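Local coordinates for SusD superfamily protein (Bacteroides fragilis NCTC 9343, PDB 3NQP) that probably binds glycans at the outer membrane, as SusD-family proteins do, helping a gut bacterium take up sugars, at residues I28-H42 and Y116-D130. Sequence-based numbering, arbitrary orientation. Where two conformers were deposited one is given.
With EDO (1,2-ethanediol), chain G.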
loop_
_atom_site.group_PDB
_atom_site.type_symbol
_atom_site.label_atom_id
_atom_site.label_comp_id
_atom_site.label_asym_id
_atom_site.label_seq_id
_atom_site.Cartn_x
_atom_site.Cartn_y
_atom_site.Cartn_z
ATOM N N ILE A 28 -22.347 -6.882 -5.079
ATOM C CA ILE A 28 -21.218 -6.977 -4.147
ATOM C C ILE A 28 -19.985 -7.518 -4.835
ATOM O O ILE A 28 -18.866 -7.016 -4.600
ATOM C CB ILE A 28 -21.542 -7.857 -2.903
ATOM C CG1 ILE A 28 -22.395 -7.070 -1.934
ATOM C CG2 ILE A 28 -20.257 -8.334 -2.158
ATOM C CD1 ILE A 28 -21.618 -6.029 -1.148
ATOM N N ASP A 29 -20.159 -8.542 -5.669
ATOM C CA ASP A 29 -19.038 -9.034 -6.450
ATOM C C ASP A 29 -18.475 -7.977 -7.369
ATOM O O ASP A 29 -17.261 -7.851 -7.498
ATOM C CB ASP A 29 -19.425 -10.284 -7.252
ATOM C CG ASP A 29 -19.576 -11.508 -6.373
ATOM O OD1 ASP A 29 -19.456 -11.399 -5.135
ATOM O OD2 ASP A 29 -19.799 -12.589 -6.928
ATOM N N GLY A 30 -19.363 -7.232 -8.022
ATOM C CA GLY A 30 -18.960 -6.143 -8.920
ATOM C C GLY A 30 -18.202 -5.074 -8.176
ATOM O O GLY A 30 -17.205 -4.567 -8.666
ATOM N N ILE A 31 -18.717 -4.680 -7.025
ATOM C CA ILE A 31 -18.010 -3.708 -6.160
ATOM C C ILE A 31 -16.579 -4.199 -5.884
ATOM O O ILE A 31 -15.620 -3.417 -5.944
ATOM C CB ILE A 31 -18.765 -3.431 -4.836
ATOM C CG1 ILE A 31 -19.968 -2.484 -5.068
ATOM C CG2 ILE A 31 -17.768 -2.884 -3.730
ATOM C CD1 ILE A 31 -21.033 -2.521 -3.928
ATOM N N HIS A 32 -16.418 -5.490 -5.594
ATOM C CA HIS A 32 -15.069 -5.993 -5.323
ATOM C C HIS A 32 -14.144 -6.037 -6.565
ATOM O O HIS A 32 -12.950 -5.860 -6.449
ATOM C CB HIS A 32 -15.104 -7.339 -4.572
ATOM C CG HIS A 32 -15.460 -7.186 -3.131
ATOM N ND1 HIS A 32 -16.763 -7.008 -2.701
ATOM C CD2 HIS A 32 -14.682 -7.109 -2.027
ATOM C CE1 HIS A 32 -16.768 -6.842 -1.393
ATOM N NE2 HIS A 32 -15.521 -6.919 -0.955
ATOM N N LYS A 33 -14.699 -6.288 -7.745
ATOM C CA LYS A 33 -13.887 -6.356 -8.949
ATOM C C LYS A 33 -13.468 -4.925 -9.352
ATOM O O LYS A 33 -12.399 -4.716 -9.900
ATOM C CB LYS A 33 -14.617 -7.074 -10.080
ATOM C CG LYS A 33 -14.914 -8.581 -9.750
ATOM C CD LYS A 33 -15.285 -9.392 -10.972
ATOM C CE LYS A 33 -15.575 -10.894 -10.639
ATOM N NZ LYS A 33 -15.031 -11.370 -9.291
ATOM N N HIS A 34 -14.318 -3.943 -9.087
ATOM C CA HIS A 34 -13.965 -2.558 -9.368
ATOM C C HIS A 34 -12.905 -2.103 -8.380
ATOM O O HIS A 34 -12.070 -1.249 -8.698
ATOM C CB HIS A 34 -15.196 -1.643 -9.270
ATOM C CG HIS A 34 -16.068 -1.656 -10.488
ATOM N ND1 HIS A 34 -17.448 -1.666 -10.419
ATOM C CD2 HIS A 34 -15.763 -1.656 -11.806
ATOM C CE1 HIS A 34 -17.953 -1.676 -11.638
ATOM N NE2 HIS A 34 -16.953 -1.669 -12.501
ATOM N N LEU A 35 -12.945 -2.656 -7.169
ATOM C CA LEU A 35 -11.923 -2.364 -6.186
ATOM C C LEU A 35 -10.613 -3.002 -6.690
ATOM O O LEU A 35 -9.564 -2.365 -6.610
ATOM C CB LEU A 35 -12.280 -2.916 -4.812
ATOM C CG LEU A 35 -11.305 -2.746 -3.668
ATOM C CD1 LEU A 35 -11.224 -1.230 -3.308
ATOM C CD2 LEU A 35 -11.714 -3.604 -2.480
ATOM N N ARG A 36 -10.678 -4.246 -7.177
ATOM C CA ARG A 36 -9.498 -4.893 -7.751
ATOM C C ARG A 36 -8.876 -3.997 -8.836
ATOM O O ARG A 36 -7.644 -3.815 -8.893
ATOM C CB ARG A 36 -9.879 -6.239 -8.366
ATOM C CG ARG A 36 -8.767 -6.946 -9.116
ATOM C CD ARG A 36 -9.297 -7.998 -10.082
ATOM N NE ARG A 36 -10.085 -7.360 -11.130
ATOM C CZ ARG A 36 -11.096 -7.916 -11.771
ATOM N NH1 ARG A 36 -11.484 -9.159 -11.509
ATOM N NH2 ARG A 36 -11.725 -7.199 -12.675
ATOM N N ASP A 37 -9.729 -3.456 -9.699
ATOM C CA ASP A 37 -9.272 -2.610 -10.791
ATOM C C ASP A 37 -8.588 -1.313 -10.311
ATOM O O ASP A 37 -7.821 -0.730 -11.050
ATOM C CB ASP A 37 -10.449 -2.222 -11.714
ATOM C CG ASP A 37 -11.014 -3.408 -12.504
ATOM O OD1 ASP A 37 -10.415 -4.498 -12.511
ATOM O OD2 ASP A 37 -12.093 -3.240 -13.081
ATOM N N ALA A 38 -8.875 -0.869 -9.095
ATOM C CA ALA A 38 -8.167 0.308 -8.511
ATOM C C ALA A 38 -6.963 -0.044 -7.654
ATOM O O ALA A 38 -6.307 0.857 -7.093
ATOM C CB ALA A 38 -9.142 1.141 -7.702
ATOM N N ALA A 39 -6.617 -1.330 -7.568
ATOM C CA ALA A 39 -5.544 -1.763 -6.677
ATOM C C ALA A 39 -4.154 -1.246 -7.081
ATOM O O ALA A 39 -3.345 -0.881 -6.224
ATOM C CB ALA A 39 -5.516 -3.277 -6.562
ATOM N N TRP A 40 -3.868 -1.206 -8.370
ATOM C CA TRP A 40 -2.553 -0.706 -8.800
ATOM C C TRP A 40 -2.439 0.752 -8.388
ATOM O O TRP A 40 -1.428 1.180 -7.834
ATOM C CB TRP A 40 -2.393 -0.856 -10.308
ATOM C CG TRP A 40 -1.087 -0.359 -10.829
ATOM C CD1 TRP A 40 -0.810 0.915 -11.247
ATOM C CD2 TRP A 40 0.121 -1.115 -11.019
ATOM N NE1 TRP A 40 0.473 0.999 -11.685
ATOM C CE2 TRP A 40 1.077 -0.228 -11.556
ATOM C CE3 TRP A 40 0.479 -2.433 -10.781
ATOM C CZ2 TRP A 40 2.361 -0.629 -11.868
ATOM C CZ3 TRP A 40 1.758 -2.854 -11.102
ATOM C CH2 TRP A 40 2.685 -1.957 -11.637
ATOM N N GLN A 41 -3.489 1.533 -8.617
ATOM C CA GLN A 41 -3.410 2.940 -8.237
ATOM C C GLN A 41 -3.233 3.109 -6.726
ATOM O O GLN A 41 -2.509 4.013 -6.272
ATOM C CB GLN A 41 -4.658 3.699 -8.707
ATOM C CG GLN A 41 -4.671 5.109 -8.319
ATOM C CD GLN A 41 -5.788 5.849 -8.994
ATOM O OE1 GLN A 41 -5.564 6.524 -10.013
ATOM N NE2 GLN A 41 -7.016 5.719 -8.447
ATOM N N HIS A 42 -3.954 2.301 -5.954
ATOM C CA HIS A 42 -3.926 2.411 -4.499
ATOM C C HIS A 42 -2.518 2.096 -3.952
ATOM O O HIS A 42 -1.960 2.837 -3.117
ATOM C CB HIS A 42 -4.981 1.506 -3.860
ATOM C CG HIS A 42 -4.786 1.317 -2.398
ATOM N ND1 HIS A 42 -5.136 2.275 -1.475
ATOM C CD2 HIS A 42 -4.232 0.299 -1.693
ATOM C CE1 HIS A 42 -4.815 1.854 -0.259
ATOM N NE2 HIS A 42 -4.243 0.662 -0.367
ATOM N N TYR A 116 -23.107 -7.285 4.208
ATOM C CA TYR A 116 -22.939 -6.504 3.003
ATOM C C TYR A 116 -22.843 -5.019 3.316
ATOM O O TYR A 116 -21.985 -4.328 2.770
ATOM C CB TYR A 116 -24.072 -6.771 2.009
ATOM C CG TYR A 116 -24.020 -8.111 1.280
ATOM C CD1 TYR A 116 -22.913 -8.949 1.368
ATOM C CD2 TYR A 116 -25.088 -8.519 0.485
ATOM C CE1 TYR A 116 -22.852 -10.163 0.675
ATOM C CE2 TYR A 116 -25.034 -9.730 -0.244
ATOM C CZ TYR A 116 -23.922 -10.545 -0.129
ATOM O OH TYR A 116 -23.867 -11.712 -0.819
ATOM N N LEU A 117 -23.684 -4.521 4.209
ATOM C CA LEU A 117 -23.623 -3.084 4.525
ATOM C C LEU A 117 -22.294 -2.773 5.276
ATOM O O LEU A 117 -21.645 -1.773 5.006
ATOM C CB LEU A 117 -24.870 -2.615 5.275
ATOM C CG LEU A 117 -26.111 -2.551 4.378
ATOM C CD1 LEU A 117 -27.373 -2.292 5.178
ATOM C CD2 LEU A 117 -25.907 -1.529 3.229
ATOM N N GLY A 118 -21.842 -3.670 6.145
ATOM C CA GLY A 118 -20.547 -3.516 6.770
ATOM C C GLY A 118 -19.467 -3.381 5.714
ATOM O O GLY A 118 -18.559 -2.550 5.823
ATOM N N GLU A 119 -19.570 -4.177 4.664
ATOM C CA GLU A 119 -18.518 -4.181 3.641
ATOM C C GLU A 119 -18.559 -2.837 2.908
ATOM O O GLU A 119 -17.512 -2.217 2.694
ATOM C CB GLU A 119 -18.674 -5.331 2.651
ATOM C CG GLU A 119 -18.373 -6.694 3.243
ATOM C CD GLU A 119 -18.413 -7.819 2.232
ATOM O OE1 GLU A 119 -19.397 -7.900 1.505
ATOM O OE2 GLU A 119 -17.464 -8.657 2.174
ATOM N N VAL A 120 -19.764 -2.378 2.558
ATOM C CA VAL A 120 -19.890 -1.265 1.644
ATOM C C VAL A 120 -19.580 0.058 2.360
ATOM O O VAL A 120 -18.945 0.911 1.790
ATOM C CB VAL A 120 -21.254 -1.263 0.919
ATOM C CG1 VAL A 120 -21.462 0.023 0.188
ATOM C CG2 VAL A 120 -21.320 -2.493 -0.049
ATOM N N TYR A 121 -19.967 0.203 3.626
ATOM C CA TYR A 121 -19.534 1.380 4.403
ATOM C C TYR A 121 -18.044 1.381 4.662
ATOM O O TYR A 121 -17.408 2.432 4.608
ATOM C CB TYR A 121 -20.271 1.459 5.718
ATOM C CG TYR A 121 -21.668 2.028 5.635
ATOM C CD1 TYR A 121 -21.874 3.417 5.685
ATOM C CD2 TYR A 121 -22.789 1.211 5.574
ATOM C CE1 TYR A 121 -23.140 3.966 5.664
ATOM C CE2 TYR A 121 -24.082 1.774 5.523
ATOM C CZ TYR A 121 -24.234 3.150 5.593
ATOM O OH TYR A 121 -25.472 3.724 5.581
ATOM N N GLY A 122 -17.469 0.203 4.913
ATOM C CA GLY A 122 -16.030 0.083 5.031
ATOM C C GLY A 122 -15.290 0.542 3.783
ATOM O O GLY A 122 -14.250 1.209 3.859
ATOM N N LEU A 123 -15.777 0.120 2.629
ATOM C CA LEU A 123 -15.147 0.441 1.366
ATOM C C LEU A 123 -15.337 1.891 0.995
ATOM O O LEU A 123 -14.461 2.488 0.346
ATOM C CB LEU A 123 -15.692 -0.461 0.256
ATOM C CG LEU A 123 -15.221 -1.914 0.296
ATOM C CD1 LEU A 123 -15.924 -2.737 -0.837
ATOM C CD2 LEU A 123 -13.699 -2.078 0.207
ATOM N N ARG A 124 -16.434 2.501 1.437
ATOM C CA ARG A 124 -16.606 3.919 1.144
ATOM C C ARG A 124 -15.590 4.736 1.970
ATOM O O ARG A 124 -14.994 5.685 1.445
ATOM C CB ARG A 124 -18.008 4.427 1.396
ATOM C CG ARG A 124 -18.225 5.814 0.822
ATOM C CD ARG A 124 -19.732 6.122 0.753
ATOM N NE ARG A 124 -20.302 6.279 2.092
ATOM C CZ ARG A 124 -21.582 6.565 2.329
ATOM N NH1 ARG A 124 -22.440 6.696 1.321
ATOM N NH2 ARG A 124 -22.003 6.742 3.568
ATOM N N ALA A 125 -15.353 4.331 3.218
ATOM C CA ALA A 125 -14.265 4.885 4.010
ATOM C C ALA A 125 -12.902 4.691 3.315
ATOM O O ALA A 125 -12.054 5.571 3.321
ATOM C CB ALA A 125 -14.215 4.217 5.404
ATOM N N PHE A 126 -12.673 3.485 2.809
ATOM C CA PHE A 126 -11.417 3.149 2.186
ATOM C C PHE A 126 -11.099 4.106 1.040
ATOM O O PHE A 126 -10.004 4.644 0.964
ATOM C CB PHE A 126 -11.460 1.713 1.688
ATOM C CG PHE A 126 -10.253 1.313 0.919
ATOM C CD1 PHE A 126 -9.142 0.830 1.575
ATOM C CD2 PHE A 126 -10.234 1.407 -0.452
ATOM C CE1 PHE A 126 -8.034 0.454 0.877
ATOM C CE2 PHE A 126 -9.120 1.031 -1.172
ATOM C CZ PHE A 126 -8.010 0.554 -0.496
ATOM N N TYR A 127 -12.047 4.274 0.134
ATOM C CA TYR A 127 -11.836 5.124 -1.005
ATOM C C TYR A 127 -11.667 6.573 -0.556
ATOM O O TYR A 127 -10.766 7.255 -0.995
ATOM C CB TYR A 127 -13.002 5.028 -1.981
ATOM C CG TYR A 127 -13.006 3.790 -2.867
ATOM C CD1 TYR A 127 -11.934 3.487 -3.720
ATOM C CD2 TYR A 127 -14.102 2.953 -2.899
ATOM C CE1 TYR A 127 -11.964 2.354 -4.573
ATOM C CE2 TYR A 127 -14.145 1.834 -3.756
ATOM C CZ TYR A 127 -13.101 1.545 -4.589
ATOM O OH TYR A 127 -13.200 0.435 -5.423
ATOM N N TYR A 128 -12.521 7.041 0.340
ATOM C CA TYR A 128 -12.397 8.436 0.757
ATOM C C TYR A 128 -11.101 8.739 1.514
ATOM O O TYR A 128 -10.650 9.879 1.516
ATOM C CB TYR A 128 -13.636 8.902 1.540
ATOM C CG TYR A 128 -14.716 9.456 0.610
ATOM C CD1 TYR A 128 -14.526 10.645 -0.103
ATOM C CD2 TYR A 128 -15.880 8.786 0.427
ATOM C CE1 TYR A 128 -15.502 11.145 -0.982
ATOM C CE2 TYR A 128 -16.891 9.290 -0.417
ATOM C CZ TYR A 128 -16.699 10.469 -1.115
ATOM O OH TYR A 128 -17.712 10.951 -1.942
ATOM N N PHE A 129 -10.510 7.733 2.155
ATOM C CA PHE A 129 -9.261 7.912 2.904
ATOM C C PHE A 129 -8.073 8.049 1.933
ATOM O O PHE A 129 -7.162 8.849 2.191
ATOM C CB PHE A 129 -9.060 6.768 3.909
ATOM C CG PHE A 129 -7.813 6.883 4.771
ATOM C CD1 PHE A 129 -7.493 8.047 5.436
ATOM C CD2 PHE A 129 -6.970 5.780 4.928
ATOM C CE1 PHE A 129 -6.366 8.122 6.238
ATOM C CE2 PHE A 129 -5.846 5.835 5.714
ATOM C CZ PHE A 129 -5.540 7.029 6.392
ATOM N N ASP A 130 -8.074 7.300 0.829
ATOM C CA ASP A 130 -7.108 7.567 -0.259
ATOM C C ASP A 130 -7.310 9.012 -0.777
ATOM O O ASP A 130 -6.323 9.773 -0.918
ATOM C CB ASP A 130 -7.222 6.563 -1.387
ATOM C CG ASP A 130 -6.345 5.290 -1.172
ATOM O OD1 ASP A 130 -5.743 5.125 -0.090
ATOM O OD2 ASP A 130 -6.301 4.464 -2.095
HETATM C C1 EDO G . -13.029 -12.246 -6.355
HETATM O O1 EDO G . -12.841 -11.817 -7.720
HETATM C C2 EDO G . -13.536 -11.080 -5.516
HETATM O O2 EDO G . -14.835 -10.717 -6.007
HETATM O O HOH W 1 -15.557 -0.832 -5.502
HETATM O O HOH W 2 -2.803 4.325 -1.012
#
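Ile28 lays CG1 over the centre of the Tyr116 ring, a CH-pi contact 3.7 Å from the centroid, where two near-parallel helices of the alpha-helical SusD fold (25° between axes) pack together. Its CD1 meets Val120 CG2. Next comes a tight carbon pair, Ile31 CG2 against Leu123 CD1 at 3.4 Å. Leu35, with CG anti to the backbone N (chi1 178°), parts its methyls: CD2 goes to Leu123 CD2, CD1 to Phe126 CE2 and the phenol end of Tyr127. Strand 265-269 also touches Leu35. Buried His32 is held by polar bonds: ND1 donates to Ile28 O, which already takes the backbone N of His32 from the opposite face of its plane, and NE2 is hydrogen-bonded to the backbone N of Trp198. Water 1 bridges the helices internally, donating to Ile31 O at 2.6 Å and bonding Tyr127 OH. The looser side lies at exposed His34, which barely touches, and, in helix 39-48, at partly exposed His42, with Phe126 CZ over one ring face. Asp130 OD1 forms a salt bridge with Arg133, which would probably help keep the carboxylate charged; His42 ND1 donates to the syn lone pair of Asp130 OD2 at 2.6 Å, nearly straight at 176°.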